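PDB 5XTF: 2,3-dihydroxy-2,3-dihydrophenylpropionate dehydrogenase from Pseudomonas sp. MC1, which catalyses the NAD(+)-dependent oxidation of naphthalene cis-dihydrodiol to 1,2-dihydroxynaphthalene in aromatic hydrocarbon breakdown. Local coordinates for residues B[156-161]-B[198-203]; B[152-157]-B[192-197]. One frame throughout, in Å; residues are numbered along the deposited sequence.

Contact 1 of 2, residues B[156-161]-B[198-203]; sequences MTASVS and AVSPGG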
loop_
_atom_site.group_PDB
_atom_site.type_symbol
_atom_site.label_atom_id
_atom_site.label_comp_id
_atom_site.label_asym_id
_atom_site.label_seq_id
_atom_site.Cartn_x
_atom_site.Cartn_y
_atom_site.Cartn_z
ATOM N N MET B 156 2.894 1.578 -18.562
ATOM C CA MET B 156 3.101 2.974 -18.245
ATOM C C MET B 156 4.347 3.130 -17.391
ATOM O O MET B 156 4.683 2.264 -16.575
ATOM C CB MET B 156 1.901 3.564 -17.502
ATOM C CG MET B 156 0.657 3.741 -18.360
ATOM S SD MET B 156 -0.802 4.146 -17.375
ATOM C CE MET B 156 -1.517 2.535 -17.091
ATOM N N THR B 157 5.036 4.236 -17.587
ATOM C CA THR B 157 6.111 4.621 -16.688
ATOM C C THR B 157 5.494 5.392 -15.519
ATOM O O THR B 157 4.917 6.474 -15.702
ATOM C CB THR B 157 7.159 5.455 -17.429
ATOM O OG1 THR B 157 7.805 4.653 -18.433
ATOM C CG2 THR B 157 8.196 6.002 -16.468
ATOM N N ALA B 158 5.568 4.803 -14.328
ATOM C CA ALA B 158 5.225 5.490 -13.093
ATOM C C ALA B 158 6.495 6.139 -12.566
ATOM O O ALA B 158 7.202 6.796 -13.335
ATOM C CB ALA B 158 4.613 4.518 -12.083
ATOM N N SER B 159 6.823 5.935 -11.290
ATOM C CA SER B 159 7.966 6.601 -10.664
ATOM C C SER B 159 8.103 6.110 -9.221
ATOM O O SER B 159 7.146 5.595 -8.630
ATOM C CB SER B 159 7.795 8.131 -10.706
ATOM O OG SER B 159 8.832 8.812 -10.035
ATOM N N VAL B 160 9.305 6.273 -8.655
ATOM C CA VAL B 160 9.437 6.058 -7.213
ATOM C C VAL B 160 8.577 7.064 -6.471
ATOM O O VAL B 160 8.111 6.798 -5.353
ATOM C CB VAL B 160 10.912 6.133 -6.752
ATOM C CG1 VAL B 160 11.462 7.535 -6.912
ATOM C CG2 VAL B 160 11.045 5.676 -5.292
ATOM N N SER B 161 8.335 8.226 -7.085
ATOM C CA SER B 161 7.425 9.228 -6.552
ATOM C C SER B 161 5.979 8.752 -6.511
ATOM O O SER B 161 5.142 9.415 -5.885
ATOM C CB SER B 161 7.520 10.508 -7.383
ATOM O OG SER B 161 8.753 11.186 -7.161
ATOM N N ALA B 198 2.726 -1.265 -14.974
ATOM C CA ALA B 198 3.581 -0.095 -14.892
ATOM C C ALA B 198 4.923 -0.467 -14.297
ATOM O O ALA B 198 5.055 -1.446 -13.565
ATOM C CB ALA B 198 2.954 1.022 -14.053
ATOM N N VAL B 199 5.913 0.350 -14.622
ATOM C CA VAL B 199 7.245 0.286 -14.047
ATOM C C VAL B 199 7.487 1.589 -13.298
ATOM O O VAL B 199 7.207 2.665 -13.829
ATOM C CB VAL B 199 8.316 0.090 -15.134
ATOM C CG1 VAL B 199 9.688 0.046 -14.511
ATOM C CG2 VAL B 199 8.041 -1.156 -15.916
ATOM N N SER B 200 8.012 1.496 -12.075
ATOM C CA SER B 200 8.309 2.679 -11.271
ATOM C C SER B 200 9.809 2.820 -11.094
ATOM O O SER B 200 10.372 2.317 -10.117
ATOM C CB SER B 200 7.620 2.595 -9.910
ATOM O OG SER B 200 6.226 2.697 -10.057
ATOM N N PRO B 201 10.505 3.485 -12.006
ATOM C CA PRO B 201 11.946 3.685 -11.835
ATOM C C PRO B 201 12.236 4.831 -10.876
ATOM O O PRO B 201 11.375 5.656 -10.561
ATOM C CB PRO B 201 12.416 4.019 -13.253
ATOM C CG PRO B 201 11.208 4.685 -13.867
ATOM C CD PRO B 201 10.024 3.966 -13.311
ATOM N N GLY B 202 13.478 4.875 -10.405
ATOM C CA GLY B 202 13.857 5.956 -9.517
ATOM C C GLY B 202 15.350 6.072 -9.321
ATOM O O GLY B 202 16.057 5.070 -9.433
ATOM N N GLY B 203 15.847 7.275 -9.031
ATOM C CA GLY B 203 17.268 7.470 -8.789
ATOM C C GLY B 203 18.146 7.117 -9.972
ATOM O O GLY B 203 19.151 6.407 -9.842
#
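At the C-terminal ends of two neighbouring parallel strands, where a Rossmann-type short-chain dehydrogenase builds its active site, 156-161 pairs with 198-203. Val199 N donates to Met156 O (3.0 Å), nearly in line with the carbonyl, and Ala158 N returns the link to Val199 O at 2.7 Å. Beyond this the backbone of 158-161 leaves the sheet, yet a third bond follows: Val160 N reaches Pro201 O over 2.9 Å from above the carbonyl plane. Thr157 CG2 touches the CG-CD side of the Pro201 ring, 4.2 Å from CD, the two side chains crossing at about a right angle. The methyl of Ala158 presses on Ser200 OG (3.2 Å), a hydroxyl that is also bonded to His163 NE2. Val160 CG1 rests 3.9 Å from Gly202 CA, where a beta carbon would clash with Val160. The side chain of Ser159 leaves the backbone away from 198-203, and with OG anti to the backbone N (chi1 176°) its hydroxyl accepts from Ser161 N at 3.0 Å, an ST turn, and also bonds Tyr172 OH, consistent with the Ser-Tyr-Lys centre of this family. With an alanine here, Ser161 N and Tyr172 OH would probably each lose a partner and the turn its brace. Lys176, an NAD(+)-binding residue, bonds Ala158 O, while Thr157 OG1 pairs with Asn104 and Tyr250. Helix 170-190 packs on the face bearing Met156 and Ala198, helix 248-254 lies against Val199 on the other, and strand 266-269 runs along the far edge of strand 195-201.

Contact 2 of 2, residues B[152-157]-B[192-197]; sequences GSVVMT and PEIRVN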
loop_
_atom_site.group_PDB
_atom_site.type_symbol
_atom_site.label_atom_id
_atom_site.label_comp_id
_atom_site.label_asym_id
_atom_site.label_seq_id
_atom_site.Cartn_x
_atom_site.Cartn_y
_atom_site.Cartn_z
ATOM N N GLY B 152 -3.512 -7.115 -26.672
ATOM C CA GLY B 152 -2.165 -6.726 -26.336
ATOM C C GLY B 152 -2.055 -6.185 -24.937
ATOM O O GLY B 152 -2.905 -6.436 -24.079
ATOM N N SER B 153 -0.990 -5.424 -24.695
ATOM C CA SER B 153 -0.813 -4.868 -23.362
ATOM C C SER B 153 -0.445 -3.388 -23.416
ATOM O O SER B 153 -0.135 -2.823 -24.470
ATOM C CB SER B 153 0.241 -5.662 -22.567
ATOM O OG SER B 153 1.539 -5.473 -23.083
ATOM N N VAL B 154 -0.510 -2.763 -22.237
ATOM C CA VAL B 154 -0.041 -1.407 -21.996
ATOM C C VAL B 154 0.984 -1.449 -20.874
ATOM O O VAL B 154 0.809 -2.183 -19.896
ATOM C CB VAL B 154 -1.205 -0.468 -21.624
ATOM C CG1 VAL B 154 -0.689 0.913 -21.335
ATOM C CG2 VAL B 154 -2.204 -0.434 -22.736
ATOM N N VAL B 155 2.052 -0.668 -21.008
ATOM C CA VAL B 155 2.986 -0.427 -19.913
ATOM C C VAL B 155 3.131 1.070 -19.769
ATOM O O VAL B 155 3.436 1.758 -20.749
ATOM C CB VAL B 155 4.366 -1.065 -20.134
ATOM C CG1 VAL B 155 5.182 -0.970 -18.849
ATOM C CG2 VAL B 155 4.228 -2.504 -20.590
ATOM N N MET B 156 2.894 1.578 -18.562
ATOM C CA MET B 156 3.101 2.974 -18.245
ATOM C C MET B 156 4.347 3.130 -17.391
ATOM O O MET B 156 4.683 2.264 -16.575
ATOM C CB MET B 156 1.901 3.564 -17.502
ATOM C CG MET B 156 0.657 3.741 -18.360
ATOM S SD MET B 156 -0.802 4.146 -17.375
ATOM C CE MET B 156 -1.517 2.535 -17.091
ATOM N N THR B 157 5.036 4.236 -17.587
ATOM C CA THR B 157 6.111 4.621 -16.688
ATOM C C THR B 157 5.494 5.392 -15.519
ATOM O O THR B 157 4.917 6.474 -15.702
ATOM C CB THR B 157 7.159 5.455 -17.429
ATOM O OG1 THR B 157 7.805 4.653 -18.433
ATOM C CG2 THR B 157 8.196 6.002 -16.468
ATOM N N PRO B 192 -10.631 -9.336 -19.653
ATOM C CA PRO B 192 -9.436 -10.159 -19.815
ATOM C C PRO B 192 -8.631 -9.844 -21.065
ATOM O O PRO B 192 -7.577 -10.464 -21.260
ATOM C CB PRO B 192 -10.011 -11.564 -19.918
ATOM C CG PRO B 192 -11.281 -11.348 -20.646
ATOM C CD PRO B 192 -11.831 -10.025 -20.163
ATOM N N GLU B 193 -9.103 -8.894 -21.875
ATOM C CA GLU B 193 -8.561 -8.722 -23.224
ATOM C C GLU B 193 -7.169 -8.094 -23.212
ATOM O O GLU B 193 -6.263 -8.545 -23.929
ATOM C CB GLU B 193 -9.511 -7.864 -24.054
ATOM C CG GLU B 193 -9.757 -8.393 -25.454
ATOM C CD GLU B 193 -10.516 -7.410 -26.340
ATOM O OE1 GLU B 193 -10.404 -7.540 -27.584
ATOM O OE2 GLU B 193 -11.204 -6.500 -25.798
ATOM N N ILE B 194 -6.989 -7.021 -22.447
ATOM C CA ILE B 194 -5.782 -6.206 -22.496
ATOM C C ILE B 194 -5.168 -6.144 -21.106
ATOM O O ILE B 194 -5.860 -5.820 -20.138
ATOM C CB ILE B 194 -6.095 -4.792 -23.008
ATOM C CG1 ILE B 194 -6.492 -4.853 -24.482
ATOM C CG2 ILE B 194 -4.913 -3.857 -22.754
ATOM C CD1 ILE B 194 -7.063 -3.554 -24.973
ATOM N N ARG B 195 -3.874 -6.441 -21.006
ATOM C CA ARG B 195 -3.154 -6.311 -19.746
ATOM C C ARG B 195 -2.611 -4.896 -19.597
ATOM O O ARG B 195 -2.193 -4.274 -20.577
ATOM C CB ARG B 195 -2.003 -7.318 -19.651
ATOM C CG ARG B 195 -2.458 -8.738 -19.436
ATOM C CD ARG B 195 -1.288 -9.714 -19.468
ATOM N NE ARG B 195 -0.443 -9.519 -20.640
ATOM C CZ ARG B 195 0.759 -8.958 -20.607
ATOM N NH1 ARG B 195 1.264 -8.543 -19.451
ATOM N NH2 ARG B 195 1.459 -8.810 -21.725
ATOM N N VAL B 196 -2.595 -4.395 -18.361
ATOM C CA VAL B 196 -2.124 -3.041 -18.085
ATOM C C VAL B 196 -1.249 -3.074 -16.843
ATOM O O VAL B 196 -1.684 -3.542 -15.788
ATOM C CB VAL B 196 -3.276 -2.038 -17.874
ATOM C CG1 VAL B 196 -2.716 -0.633 -17.894
ATOM C CG2 VAL B 196 -4.365 -2.189 -18.930
ATOM N N ASN B 197 -0.030 -2.556 -16.957
ATOM C CA ASN B 197 0.943 -2.612 -15.878
ATOM C C ASN B 197 1.790 -1.355 -15.912
ATOM O O ASN B 197 1.615 -0.482 -16.764
ATOM C CB ASN B 197 1.830 -3.847 -15.988
ATOM C CG ASN B 197 1.052 -5.125 -15.891
ATOM O OD1 ASN B 197 0.575 -5.484 -14.820
ATOM N ND2 ASN B 197 0.908 -5.825 -17.020
HETATM O O HOH W 1 1.731 -4.568 -19.547
#
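Ile194 comes first, laying CG2 3.5 Å from Gly152 O just before the strands pair. That same carbonyl accepts from Arg195 N, in the carbonyl plane, and Arg195 O receives Val154 N at 2.8 Å. The Arg195 chain bends at chi3 (-50°), so that Ser153 CB lies over one face of the guanidinium, offset toward the rim and 3.5 Å from Arg195 NH2. Its NH1 bonds the carbonyls of Ile262 and Leu253, and Leu237 of the second subunit packs against the residue. Val196, on the opposite face, sets CG1 4.0 Å from Val154 CB and tightly, at 3.5 Å, against Met156 CE, which a bend at chi3 (-93°) swings back toward it. Asn197 ends the run: its N donates to Val154 O (3.1 Å) and its O accepts from Met156 N. A water gives a hydrogen to Val154 O at 2.6 Å and takes one from Asn197 ND2, whose amide also bonds Thr265 N and Ile262 O. Val154 O is held by two donors, and the amide's links on both sides probably fix its rotation. The face of Val154, Val196 and Met156 is apolar; the other, with Val155, is mixed, its buried arginine and amide satisfied by Leu253, Ile262, Thr265 and water.

How the contacts relate
Both contacts are buried and join the same parallel strands, 153-157 and 195-201, which helix 170-190 connects in a single beta-alpha-beta unit; their centres lie about 16 Å apart, and they share Met156 and Thr157. Contact 2 takes the N-terminal half, where regular pairing combines with a valine and methionine face and an arginine and asparagine tied to helix 248-254 and the segment 262-265, near the second subunit. Contact 1 takes the C-terminal half, where the backbone of 158-161 leaves the sheet and Thr157 and Ser159 adjoin NAD(+)-binding residues Asn104 and Lys176, beside Ser200, Pro201 and Gly202. On the arginine and asparagine face, Val199 CG2 meets Val155 CG1 at 4.1 Å, joining the two contacts.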